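Local coordinates for aspartate aminotransferase (Leishmania major, PDB 4H51), which probably catalyses the pyridoxal-phosphate-dependent transfer of an amino group between L-aspartate and 2-oxoglutarate, working as a homodimer, at residues K69-L74 with P306-R311; I99-T104 with S278-D283; Y165-Y168 with S174-F177; V226-A231 with R248-R253; H314-N319 with K324-E329. All blocks are in the same frame, centred on the assembly; numbering follows the deposited sequence.

Overall arrangement
Four of the contacts are buried; interaction 3, a hairpin at the edge of the large sheet, is only partly so. Interactions 2, 3 and 4 all reach that mixed sheet, and 2 and 4 touch, their centres about 9 Å apart, through R248 and through L280 against A251. Interactions 1 and 5 share helix 307-318 and touch through the K69-E325 salt bridge, their centres about 12 Å apart. Chemistry follows place: interactions 1 and 2 both touch the second subunit; interaction 1 is built on a histidine-carboxylate bond and interaction 2 combines apolar packing with a water bridge; interaction 3 joins backbone pairing to a leucine-on-tyrosine CH-pi contact; interactions 4 and 5 rely on aromatic and aliphatic packing.

Interaction 1 (K69-L74 with P306-R311); sequences KAEQLL and PAHGAR
The carboxylate of E71 stands at the edge of the H308 imidazole, the two side chains crossing at about a right angle. H308 NE2 donates to E71 OE2 over 2.8 Å, and the N-H...O angle of 171° makes the bond nearly straight. The acceptor lies almost in the plane of the ring, whereas the donor stands above the plane of the carboxylate, which is turned 45° from the imidazole. E71 reaches this position through a bend at chi2 (-90°); it is modelled in two conformers, so the details of this bond describe one of them and are less certain. L74 supplies the apolar half of the contact. Its CD1 lies 3.8 Å from R311 CB and its CD2 3.9 Å from the same atom, so the fork of the leucine straddles the root of the arginine, while CD1 also approaches H308 CE1 obliquely at 4.1 Å. The axes of the segments 69-74 and 307-311 come no closer than 11.1 Å, which leaves side chains to bridge the gap. This is packing at the dimer interface of an aminotransferase: E71 OE2 is also hydrogen-bonded to the hydroxyl of Y81 of the second subunit, and the H308 ring stacks on H308 of that subunit. The extended chain of R311 carries its guanidinium away from L74 to a cation-pi contact with Y89.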
# COMPACT_ATOMS: atom_id res chain seq x y z
N LYS B 69 24.32 -4.83 -1.39
CA LYS B 69 25.10 -4.52 -0.19
C LYS B 69 24.21 -4.14 0.98
O LYS B 69 24.46 -4.53 2.11
CB LYS B 69 26.05 -3.35 -0.38
CG LYS B 69 27.27 -3.59 -1.24
CD LYS B 69 28.33 -2.55 -0.90
CE LYS B 69 29.53 -2.69 -1.80
NZ LYS B 69 30.46 -1.56 -1.53
N ALA B 70 23.20 -3.33 0.70
CA ALA B 70 22.24 -2.91 1.72
C ALA B 70 21.40 -4.07 2.27
O ALA B 70 21.04 -4.07 3.47
CB ALA B 70 21.34 -1.79 1.17
N GLU B 71 21.07 -5.07 1.44
CA GLU B 71 20.32 -6.21 1.96
C GLU B 71 21.16 -6.92 3.05
O GLU B 71 20.64 -7.30 4.10
CB GLU B 71 19.89 -7.21 0.87
CG GLU B 71 18.69 -6.80 0.00
CD GLU B 71 17.32 -7.25 0.54
OE1 GLU B 71 17.23 -7.68 1.70
OE2 GLU B 71 16.30 -7.18 -0.22
N GLN B 72 22.44 -7.10 2.80
CA GLN B 72 23.28 -7.78 3.80
C GLN B 72 23.45 -6.99 5.08
O GLN B 72 23.46 -7.55 6.19
CB GLN B 72 24.67 -8.09 3.21
CG GLN B 72 25.48 -9.05 4.07
CD GLN B 72 24.81 -10.41 4.33
OE1 GLN B 72 24.50 -11.17 3.41
NE2 GLN B 72 24.61 -10.72 5.61
N LEU B 73 23.61 -5.68 4.94
CA LEU B 73 23.79 -4.83 6.11
C LEU B 73 22.53 -4.84 6.97
O LEU B 73 22.61 -4.90 8.19
CB LEU B 73 24.23 -3.42 5.69
CG LEU B 73 25.60 -3.46 4.98
CD1 LEU B 73 25.92 -2.07 4.46
CD2 LEU B 73 26.72 -4.05 5.89
N LEU B 74 21.35 -4.84 6.34
CA LEU B 74 20.08 -4.94 7.10
C LEU B 74 19.93 -6.27 7.80
O LEU B 74 19.46 -6.34 8.95
CB LEU B 74 18.86 -4.74 6.18
CG LEU B 74 18.39 -3.35 5.86
CD1 LEU B 74 17.14 -3.47 4.96
CD2 LEU B 74 18.07 -2.63 7.16
N PRO B 306 4.93 -0.61 4.13
CA PRO B 306 5.93 -1.68 4.21
C PRO B 306 7.34 -1.12 4.48
O PRO B 306 7.74 -0.12 3.89
CB PRO B 306 5.85 -2.38 2.84
CG PRO B 306 5.31 -1.32 1.92
CD PRO B 306 4.43 -0.41 2.76
N ALA B 307 8.06 -1.80 5.34
CA ALA B 307 9.32 -1.26 5.85
C ALA B 307 10.54 -1.62 5.03
O ALA B 307 11.50 -0.86 4.98
CB ALA B 307 9.53 -1.63 7.31
N HIS B 308 10.54 -2.77 4.37
CA HIS B 308 11.79 -3.26 3.78
C HIS B 308 12.37 -2.29 2.76
O HIS B 308 13.57 -1.97 2.84
CB HIS B 308 11.58 -4.63 3.17
CG HIS B 308 12.85 -5.31 2.77
ND1 HIS B 308 13.80 -5.69 3.68
CD2 HIS B 308 13.32 -5.71 1.53
CE1 HIS B 308 14.82 -6.26 3.03
NE2 HIS B 308 14.52 -6.29 1.72
N GLY B 309 11.58 -1.79 1.81
CA GLY B 309 12.12 -0.86 0.79
C GLY B 309 12.66 0.45 1.42
O GLY B 309 13.73 0.92 1.08
N ALA B 310 11.91 0.97 2.38
CA ALA B 310 12.28 2.19 3.12
C ALA B 310 13.59 1.98 3.87
O ALA B 310 14.43 2.83 3.89
CB ALA B 310 11.17 2.59 4.08
N ARG B 311 13.74 0.82 4.46
CA ARG B 311 14.98 0.52 5.19
C ARG B 311 16.16 0.38 4.25
O ARG B 311 17.24 0.92 4.52
CB ARG B 311 14.80 -0.73 6.03
CG ARG B 311 13.91 -0.54 7.26
CD ARG B 311 14.09 -1.74 8.21
NE ARG B 311 12.97 -1.87 9.14
CZ ARG B 311 12.79 -1.12 10.21
NH1 ARG B 311 13.71 -0.22 10.59
NH2 ARG B 311 11.69 -1.30 10.94

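Interaction 2 (I99-T104 with S278-D283); sequences IIYGNT and SLLLKD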
# COMPACT_ATOMS: atom_id res chain seq x y z
N ILE B 99 16.94 14.45 -0.89
CA ILE B 99 17.52 14.29 -2.23
C ILE B 99 16.78 15.17 -3.23
O ILE B 99 17.31 15.55 -4.25
CB ILE B 99 17.59 12.84 -2.74
CG1 ILE B 99 16.25 12.31 -3.18
CG2 ILE B 99 18.29 11.96 -1.69
CD1 ILE B 99 16.33 11.15 -4.16
N ILE B 100 15.52 15.47 -2.93
CA ILE B 100 14.79 16.28 -3.87
C ILE B 100 15.10 17.77 -3.63
O ILE B 100 15.42 18.45 -4.61
CB ILE B 100 13.29 15.88 -4.02
CG1 ILE B 100 12.62 16.80 -5.03
CG2 ILE B 100 12.53 15.74 -2.70
CD1 ILE B 100 12.99 16.38 -6.46
N TYR B 101 15.09 18.24 -2.39
CA TYR B 101 15.28 19.67 -2.10
C TYR B 101 16.69 20.09 -1.74
O TYR B 101 16.98 21.27 -1.75
CB TYR B 101 14.31 20.13 -1.02
CG TYR B 101 12.90 20.12 -1.52
CD1 TYR B 101 12.53 20.97 -2.56
CD2 TYR B 101 11.96 19.22 -1.04
CE1 TYR B 101 11.25 20.97 -3.05
CE2 TYR B 101 10.68 19.20 -1.54
CZ TYR B 101 10.34 20.09 -2.55
OH TYR B 101 9.07 20.11 -3.07
N GLY B 102 17.57 19.13 -1.45
CA GLY B 102 18.94 19.43 -0.95
C GLY B 102 18.90 19.75 0.55
O GLY B 102 17.82 19.86 1.13
N ASN B 103 20.08 19.92 1.18
CA ASN B 103 20.20 20.32 2.61
C ASN B 103 19.95 21.82 2.79
O ASN B 103 20.89 22.62 2.95
CB ASN B 103 21.57 19.94 3.18
N THR B 104 18.68 22.21 2.75
CA THR B 104 18.30 23.62 2.61
C THR B 104 17.21 23.97 3.64
O THR B 104 16.68 23.08 4.34
CB THR B 104 17.76 23.92 1.18
OG1 THR B 104 16.58 23.13 0.92
CG2 THR B 104 18.83 23.66 0.08
N SER B 278 5.15 14.74 -0.04
CA SER B 278 5.61 15.86 0.72
C SER B 278 4.93 17.18 0.24
O SER B 278 4.59 17.32 -0.94
CB SER B 278 7.13 15.96 0.68
OG SER B 278 7.59 16.30 -0.59
N LEU B 279 4.71 18.07 1.19
CA LEU B 279 4.19 19.40 0.95
C LEU B 279 5.10 20.43 1.61
O LEU B 279 5.43 20.31 2.79
CB LEU B 279 2.81 19.58 1.58
CG LEU B 279 2.08 20.93 1.44
CD1 LEU B 279 1.78 21.29 -0.01
CD2 LEU B 279 0.79 20.96 2.23
N LEU B 280 5.44 21.45 0.86
CA LEU B 280 6.04 22.66 1.38
C LEU B 280 4.96 23.62 1.79
O LEU B 280 4.15 24.01 0.95
CB LEU B 280 6.83 23.36 0.28
CG LEU B 280 7.99 22.57 -0.32
CD1 LEU B 280 8.73 23.43 -1.37
CD2 LEU B 280 8.92 22.08 0.77
N LEU B 281 4.96 24.07 3.04
CA LEU B 281 3.87 24.93 3.46
C LEU B 281 4.34 26.29 3.99
O LEU B 281 5.13 26.40 4.95
CB LEU B 281 2.92 24.14 4.38
CG LEU B 281 1.49 24.67 4.65
CD1 LEU B 281 0.77 25.19 3.41
CD2 LEU B 281 0.61 23.65 5.35
N LYS B 282 3.85 27.33 3.30
CA LYS B 282 3.96 28.71 3.70
C LYS B 282 3.87 28.83 5.23
O LYS B 282 4.82 29.29 5.87
CB LYS B 282 2.85 29.52 3.02
N ASP B 283 2.73 28.39 5.78
CA ASP B 283 2.46 28.50 7.23
C ASP B 283 3.02 27.32 8.02
O ASP B 283 2.33 26.31 8.27
CB ASP B 283 0.94 28.61 7.47
CG ASP B 283 0.57 28.92 8.92
OD1 ASP B 283 1.40 28.79 9.85
OD2 ASP B 283 -0.58 29.32 9.12
O HOH W 1 7.13 18.93 -1.44
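This is a buried helix-to-sheet contact in which the last turn of helix 90-101 packs one tyrosine against strand 274-280, with a water bridge beside the apolar patch. The sheet is the central one of the large domain of a fold-type I pyridoxal-phosphate enzyme, and strand 274-280 runs antiparallel to both of its neighbours, 110-116 and 258-262. S278 and L280 point toward the helix, whereas L279 between them points to the other side, where it packs on W21 of the second subunit. Y101 comes from the opposite direction to L280, and the leucine branches divide their contacts with it. L280 CD2 sits 4.0 Å above one face of the ring, displaced toward its rim, while CD1 touches the phenol end, 3.9 Å from Y101 CZ. The carbon of the ring nearest to S278 is CE2, which stands 4.3 Å from S278 OG, with that oxygen near the ring plane. Behind the tyrosine the helix ends: G102 leaves helical geometry with a positive phi of 80°, and the carbonyls of I99 and I100 accept hydrogen bonds from the R248 guanidinium. A251 of helix 245-252 packs on both Y101 and L280, and L110 of strand 110-116 also touches both. The hydroxyls of Y101 and S278 do not meet directly; a single water joins them, 2.8 Å from Y101 OH and 2.8 Å from S278 OG.

Interaction 3 (Y165-Y168 with S174-F177); sequences YAYY and SLNF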
# COMPACT_ATOMS: atom_id res chain seq x y z
N TYR B 165 -3.54 19.83 -20.18
CA TYR B 165 -2.82 20.96 -20.76
C TYR B 165 -2.03 20.47 -21.96
O TYR B 165 -1.45 19.37 -21.94
CB TYR B 165 -1.89 21.69 -19.77
CG TYR B 165 -0.92 20.85 -19.02
CD1 TYR B 165 -1.27 20.29 -17.81
CD2 TYR B 165 0.36 20.65 -19.49
CE1 TYR B 165 -0.37 19.52 -17.07
CE2 TYR B 165 1.28 19.86 -18.77
CZ TYR B 165 0.90 19.32 -17.54
OH TYR B 165 1.74 18.54 -16.80
N ALA B 166 -2.06 21.31 -23.00
CA ALA B 166 -1.19 21.11 -24.14
C ALA B 166 0.24 20.91 -23.67
O ALA B 166 0.70 21.60 -22.78
CB ALA B 166 -1.28 22.32 -25.07
N TYR B 167 0.95 19.97 -24.26
CA TYR B 167 2.28 19.64 -23.79
C TYR B 167 3.13 19.17 -24.95
O TYR B 167 4.03 19.91 -25.38
CB TYR B 167 2.21 18.62 -22.63
CG TYR B 167 3.58 18.41 -22.02
CD1 TYR B 167 4.10 19.38 -21.18
CD2 TYR B 167 4.37 17.33 -22.35
CE1 TYR B 167 5.37 19.27 -20.66
CE2 TYR B 167 5.64 17.20 -21.81
CZ TYR B 167 6.14 18.17 -20.95
OH TYR B 167 7.43 18.12 -20.39
N TYR B 168 2.86 17.98 -25.47
CA TYR B 168 3.69 17.41 -26.55
C TYR B 168 3.07 17.67 -27.90
O TYR B 168 1.87 17.50 -28.07
CB TYR B 168 3.84 15.91 -26.36
CG TYR B 168 4.88 15.30 -27.25
CD1 TYR B 168 6.22 15.66 -27.13
CD2 TYR B 168 4.54 14.37 -28.20
CE1 TYR B 168 7.19 15.11 -27.93
CE2 TYR B 168 5.50 13.80 -29.02
CZ TYR B 168 6.82 14.18 -28.88
OH TYR B 168 7.82 13.64 -29.67
N SER B 174 8.40 17.96 -29.84
CA SER B 174 8.90 18.95 -28.92
C SER B 174 7.73 19.45 -28.12
O SER B 174 6.56 19.13 -28.44
CB SER B 174 9.61 20.11 -29.64
OG SER B 174 8.69 21.04 -30.24
N LEU B 175 8.02 20.27 -27.12
CA LEU B 175 6.98 20.88 -26.31
C LEU B 175 6.24 21.97 -27.06
O LEU B 175 6.84 22.89 -27.58
CB LEU B 175 7.57 21.49 -25.01
CG LEU B 175 7.28 20.74 -23.75
CD1 LEU B 175 7.76 19.31 -23.96
CD2 LEU B 175 7.94 21.41 -22.54
N ASN B 176 4.93 21.88 -27.11
CA ASN B 176 4.10 23.01 -27.50
C ASN B 176 4.01 23.96 -26.31
O ASN B 176 3.01 23.97 -25.56
CB ASN B 176 2.71 22.54 -27.89
CG ASN B 176 1.79 23.69 -28.32
OD1 ASN B 176 2.15 24.86 -28.33
ND2 ASN B 176 0.57 23.32 -28.70
N PHE B 177 5.04 24.77 -26.14
CA PHE B 177 5.13 25.58 -24.94
C PHE B 177 4.14 26.71 -24.94
O PHE B 177 3.57 27.07 -23.88
CB PHE B 177 6.53 26.11 -24.71
CG PHE B 177 6.71 26.71 -23.35
CD1 PHE B 177 6.48 25.94 -22.20
CD2 PHE B 177 7.09 28.03 -23.22
CE1 PHE B 177 6.65 26.51 -20.94
CE2 PHE B 177 7.26 28.59 -21.96
CZ PHE B 177 7.05 27.84 -20.83
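Y167 and L175 form the tight part of this short antiparallel hairpin. L175 CD1 lies over one face of the Y167 ring, 3.9 Å from its centroid and 26° off the normal, a CH-pi contact, with CZ the nearest ring atom to that methyl. The backbone is close here too. N176 N donates to Y167 O at 2.8 Å, with a bent N-H...O angle of 141°; L175 CA adds a CA-H...O contact to Y167 O at 3.2 Å. Beside this, Y168 and L175 make an antiparallel non-hydrogen-bonded pair, with CA atoms 4.8 Å apart and side chains diverging, and the buried Y168 ring brings CE1 obliquely to 3.6 Å from S174 N. The looser side lies at the margin, with the partly exposed S174 and N176. There N176 ND2 comes no nearer than 4.2 Å to A166 CB. With CG anti to the backbone N (chi1 -179°), N176 uses its OD1 as an N-cap, accepting from G179 N, while S174 OG is hydrogen-bonded to T172. Strand 174-175 is the outermost of the mixed sheet on this side. The Y167 ring also stacks on H200 and bonds through OH to V205 O. Strand 140-144 adjoins strand 162-169, helix 177-186 starts just after N176 and supplies M180 to Y167, and helix 209-221 contributes Q211 against L175.

Interaction 4 (V226-A231 with R248-R253); sequences VFFDSA and RLFARR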
# COMPACT_ATOMS: atom_id res chain seq x y z
N VAL B 226 0.49 23.32 -7.44
CA VAL B 226 1.42 22.42 -8.17
C VAL B 226 1.57 21.08 -7.44
O VAL B 226 1.91 21.03 -6.25
CB VAL B 226 2.81 23.08 -8.37
CG1 VAL B 226 3.82 22.12 -8.95
CG2 VAL B 226 2.71 24.35 -9.25
N PHE B 227 1.41 20.00 -8.19
CA PHE B 227 1.66 18.63 -7.73
C PHE B 227 2.68 17.97 -8.66
O PHE B 227 2.36 17.58 -9.76
CB PHE B 227 0.34 17.84 -7.71
CG PHE B 227 0.37 16.51 -7.02
CD1 PHE B 227 1.46 16.06 -6.35
CD2 PHE B 227 -0.78 15.71 -7.03
CE1 PHE B 227 1.47 14.84 -5.68
CE2 PHE B 227 -0.80 14.50 -6.37
CZ PHE B 227 0.33 14.05 -5.69
N PHE B 228 3.92 17.87 -8.21
CA PHE B 228 4.98 17.22 -8.97
C PHE B 228 4.92 15.72 -8.80
O PHE B 228 4.78 15.19 -7.70
CB PHE B 228 6.38 17.72 -8.54
CG PHE B 228 6.81 19.01 -9.17
CD1 PHE B 228 7.04 19.07 -10.55
CD2 PHE B 228 7.07 20.14 -8.41
CE1 PHE B 228 7.48 20.25 -11.13
CE2 PHE B 228 7.49 21.31 -8.98
CZ PHE B 228 7.66 21.37 -10.37
N ASP B 229 5.03 15.02 -9.92
CA ASP B 229 5.19 13.58 -9.93
C ASP B 229 6.67 13.39 -10.26
O ASP B 229 7.12 13.75 -11.36
CB ASP B 229 4.30 12.94 -11.01
CG ASP B 229 4.31 11.42 -10.98
OD1 ASP B 229 5.28 10.86 -10.40
OD2 ASP B 229 3.37 10.79 -11.54
N SER B 230 7.44 12.90 -9.29
CA SER B 230 8.88 12.75 -9.41
C SER B 230 9.31 11.29 -9.33
O SER B 230 9.70 10.79 -8.28
CB SER B 230 9.57 13.62 -8.33
OG SER B 230 10.96 13.50 -8.43
N ALA B 231 9.13 10.55 -10.43
CA ALA B 231 9.38 9.10 -10.42
C ALA B 231 10.80 8.72 -10.93
O ALA B 231 11.26 7.59 -10.72
CB ALA B 231 8.31 8.39 -11.26
N ARG B 248 13.22 22.31 -7.07
CA ARG B 248 14.01 23.28 -6.25
C ARG B 248 13.74 24.72 -6.62
O ARG B 248 13.67 25.58 -5.73
CB ARG B 248 15.54 23.00 -6.28
CG ARG B 248 15.91 21.67 -5.68
CD ARG B 248 17.37 21.37 -5.74
NE ARG B 248 17.63 20.01 -5.21
CZ ARG B 248 18.81 19.43 -5.25
NH1 ARG B 248 19.84 20.09 -5.74
NH2 ARG B 248 18.95 18.22 -4.77
N LEU B 249 13.55 24.98 -7.90
CA LEU B 249 13.15 26.34 -8.37
C LEU B 249 11.79 26.73 -7.87
O LEU B 249 11.61 27.86 -7.40
CB LEU B 249 13.09 26.39 -9.90
CG LEU B 249 12.56 27.65 -10.61
CD1 LEU B 249 13.48 28.87 -10.48
CD2 LEU B 249 12.35 27.28 -12.07
N PHE B 250 10.80 25.83 -7.98
CA PHE B 250 9.47 26.16 -7.49
C PHE B 250 9.49 26.45 -5.98
O PHE B 250 8.81 27.36 -5.51
CB PHE B 250 8.45 25.06 -7.86
CG PHE B 250 7.98 25.06 -9.31
CD1 PHE B 250 8.86 25.25 -10.37
CD2 PHE B 250 6.67 24.80 -9.63
CE1 PHE B 250 8.45 25.21 -11.67
CE2 PHE B 250 6.23 24.78 -10.95
CZ PHE B 250 7.12 25.00 -11.97
N ALA B 251 10.24 25.66 -5.21
CA ALA B 251 10.36 25.90 -3.77
C ALA B 251 10.95 27.27 -3.55
O ALA B 251 10.42 28.04 -2.77
CB ALA B 251 11.28 24.86 -3.11
N ARG B 252 12.07 27.55 -4.21
CA ARG B 252 12.79 28.81 -4.02
C ARG B 252 11.89 29.98 -4.34
O ARG B 252 12.00 31.02 -3.68
CB ARG B 252 14.06 28.91 -4.86
N ARG B 253 10.97 29.80 -5.31
CA ARG B 253 10.08 30.90 -5.68
C ARG B 253 8.74 30.94 -4.92
O ARG B 253 7.88 31.72 -5.29
CB ARG B 253 9.87 30.93 -7.20
CG ARG B 253 11.16 31.39 -7.87
CD ARG B 253 11.00 31.71 -9.31
NE ARG B 253 9.96 32.72 -9.51
CZ ARG B 253 9.35 32.89 -10.67
NH1 ARG B 253 9.70 32.13 -11.72
NH2 ARG B 253 8.38 33.78 -10.79
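F228 presents the edge of its ring to the face of F250 in a T-shaped stack, with centroids 4.9 Å apart and planes at 64°. The leading atom is F228 CZ, 3.6 Å above the F250 ring and over its centre; CE2 follows it, 3.6 Å from F250 CD2. Both phenylalanines have CG anti to the carbonyl carbon and beside the backbone N (chi1 -83° for F228, -77° for F250), which sends each ring into the space between strand and helix. V226, on the same side of the strand as F228, meets the rim instead: its CG2 lies in the plane of the F250 ring, 3.9 Å from CE2. V226 CG1 also lies over one face of the F228 ring, 3.7 Å above the plane, so the valine touches both rings. F250 therefore receives an aromatic edge on its face and a methyl at its rim. Strand 225-230 runs parallel to 192-196 on one side and 258-262 on the other, and helix 245-252 belongs to the beta-alpha-beta crossover leading to the latter. L195 of strand 192-196 touches all three side chains, A216 of helix 209-221 packs on F250, and D229, next along the strand, has OD2 close to N1 of the cofactor-modified lysine at position 265.

Interaction 5 (H314-N319 with K324-E329); sequences HLILSN and KEWEAE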
# COMPACT_ATOMS: atom_id res chain seq x y z
N HIS B 314 16.83 3.94 3.00
CA HIS B 314 17.46 4.74 4.05
C HIS B 314 18.94 4.46 4.22
O HIS B 314 19.77 5.40 4.35
CB HIS B 314 16.77 4.54 5.40
CG HIS B 314 17.48 5.27 6.48
ND1 HIS B 314 18.23 4.65 7.42
CD2 HIS B 314 17.67 6.64 6.67
CE1 HIS B 314 18.80 5.57 8.22
NE2 HIS B 314 18.46 6.79 7.77
N LEU B 315 19.29 3.17 4.25
CA LEU B 315 20.70 2.76 4.39
C LEU B 315 21.55 3.33 3.27
O LEU B 315 22.67 3.85 3.53
CB LEU B 315 20.87 1.23 4.47
CG LEU B 315 20.70 0.50 5.80
CD1 LEU B 315 21.03 -0.98 5.56
CD2 LEU B 315 21.63 1.02 6.92
N ILE B 316 21.04 3.25 2.04
CA ILE B 316 21.75 3.71 0.85
C ILE B 316 21.89 5.25 0.84
O ILE B 316 22.92 5.79 0.47
CB ILE B 316 21.06 3.21 -0.44
CG1 ILE B 316 21.20 1.65 -0.53
CG2 ILE B 316 21.58 3.98 -1.68
CD1 ILE B 316 20.25 0.97 -1.50
N LEU B 317 20.85 5.96 1.26
CA LEU B 317 20.87 7.41 1.32
C LEU B 317 21.76 7.96 2.44
O LEU B 317 22.41 9.00 2.25
CB LEU B 317 19.45 7.94 1.52
CG LEU B 317 18.53 7.73 0.35
CD1 LEU B 317 17.11 8.29 0.62
CD2 LEU B 317 19.06 8.35 -0.94
N SER B 318 21.77 7.30 3.59
CA SER B 318 22.40 7.87 4.79
C SER B 318 23.84 7.45 4.95
O SER B 318 24.63 8.19 5.52
CB SER B 318 21.63 7.46 6.02
OG SER B 318 21.57 6.07 6.13
N ASN B 319 24.16 6.24 4.50
CA ASN B 319 25.54 5.71 4.62
C ASN B 319 26.45 6.35 3.56
O ASN B 319 26.20 6.31 2.37
CB ASN B 319 25.53 4.21 4.51
CG ASN B 319 26.90 3.60 4.65
OD1 ASN B 319 27.62 3.46 3.66
ND2 ASN B 319 27.27 3.20 5.88
N LYS B 324 27.59 7.38 -2.14
CA LYS B 324 28.48 7.77 -3.23
C LYS B 324 28.43 6.72 -4.30
O LYS B 324 28.37 7.04 -5.49
CB LYS B 324 29.93 7.98 -2.73
N GLU B 325 28.40 5.46 -3.88
CA GLU B 325 28.36 4.33 -4.80
C GLU B 325 27.05 4.28 -5.60
O GLU B 325 27.06 3.91 -6.76
CB GLU B 325 28.54 3.01 -4.08
CG GLU B 325 29.96 2.78 -3.57
CD GLU B 325 30.08 1.56 -2.67
OE1 GLU B 325 29.25 0.64 -2.74
OE2 GLU B 325 31.08 1.51 -1.93
N TRP B 326 25.95 4.65 -4.97
CA TRP B 326 24.66 4.68 -5.64
C TRP B 326 24.61 5.73 -6.72
O TRP B 326 24.19 5.50 -7.87
CB TRP B 326 23.55 4.89 -4.60
CG TRP B 326 22.21 5.13 -5.23
CD1 TRP B 326 21.57 4.33 -6.13
CD2 TRP B 326 21.27 6.24 -4.98
NE1 TRP B 326 20.39 4.88 -6.53
CE2 TRP B 326 20.14 6.01 -5.85
CE3 TRP B 326 21.28 7.37 -4.19
CZ2 TRP B 326 19.07 6.87 -5.91
CZ3 TRP B 326 20.21 8.23 -4.26
CH2 TRP B 326 19.12 7.97 -5.08
N GLU B 327 25.01 6.94 -6.37
CA GLU B 327 25.07 7.99 -7.34
C GLU B 327 25.92 7.61 -8.56
O GLU B 327 25.51 7.89 -9.68
CB GLU B 327 25.46 9.33 -6.69
CG GLU B 327 24.41 9.80 -5.71
CD GLU B 327 24.59 11.23 -5.24
OE1 GLU B 327 24.60 12.13 -6.10
OE2 GLU B 327 24.63 11.47 -4.02
N ALA B 328 27.07 6.95 -8.35
CA ALA B 328 27.91 6.44 -9.46
C ALA B 328 27.15 5.44 -10.33
O ALA B 328 27.21 5.51 -11.55
CB ALA B 328 29.20 5.79 -8.94
N GLU B 329 26.48 4.52 -9.67
CA GLU B 329 25.77 3.45 -10.31
C GLU B 329 24.59 4.01 -11.15
O GLU B 329 24.41 3.66 -12.30
CB GLU B 329 25.36 2.48 -9.21
CG GLU B 329 24.85 1.17 -9.72
CD GLU B 329 24.78 0.04 -8.70
OE1 GLU B 329 24.51 -1.06 -9.19
OE2 GLU B 329 24.87 0.23 -7.47
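W326 meets helix 307-318 through two aliphatic groups set at different places along its side chain. I316 CG2 presses on the root, 3.6 Å from W326 CB and 3.8 Å from CG, with the two side chains at about a right angle. L317 CD2 reaches the far end of the six-membered ring, 3.5 Å from W326 CZ3, along an oblique approach. In W326 CG is anti to the backbone N (chi1 172°), which lays the indole out past I316 as far as L317. Next outward comes M267, which touches I316, L317 and W326 alike; the indole NE1 is hydrogen-bonded to the carbonyl O of N266, the residue directly after the cofactor-modified lysine at position 265. The turn between helices 307-318 and 320-350 carries polar bonds: N319 is an N-cap whose OD1 accepts from L322 N, and L317 O accepts from the R323 guanidinium. Just before the turn, S318 OG donates to H314 O at 2.6 Å, while S318 N reaches that carbonyl from the other face of its plane. E325 forms a salt bridge with K69 of helix 65-76. Between the two segments themselves the contact is apolar, so its fit depends on shape, and the indole N-H, bonded to a loop carbonyl, gives W326 the directional hold that methyl groups cannot.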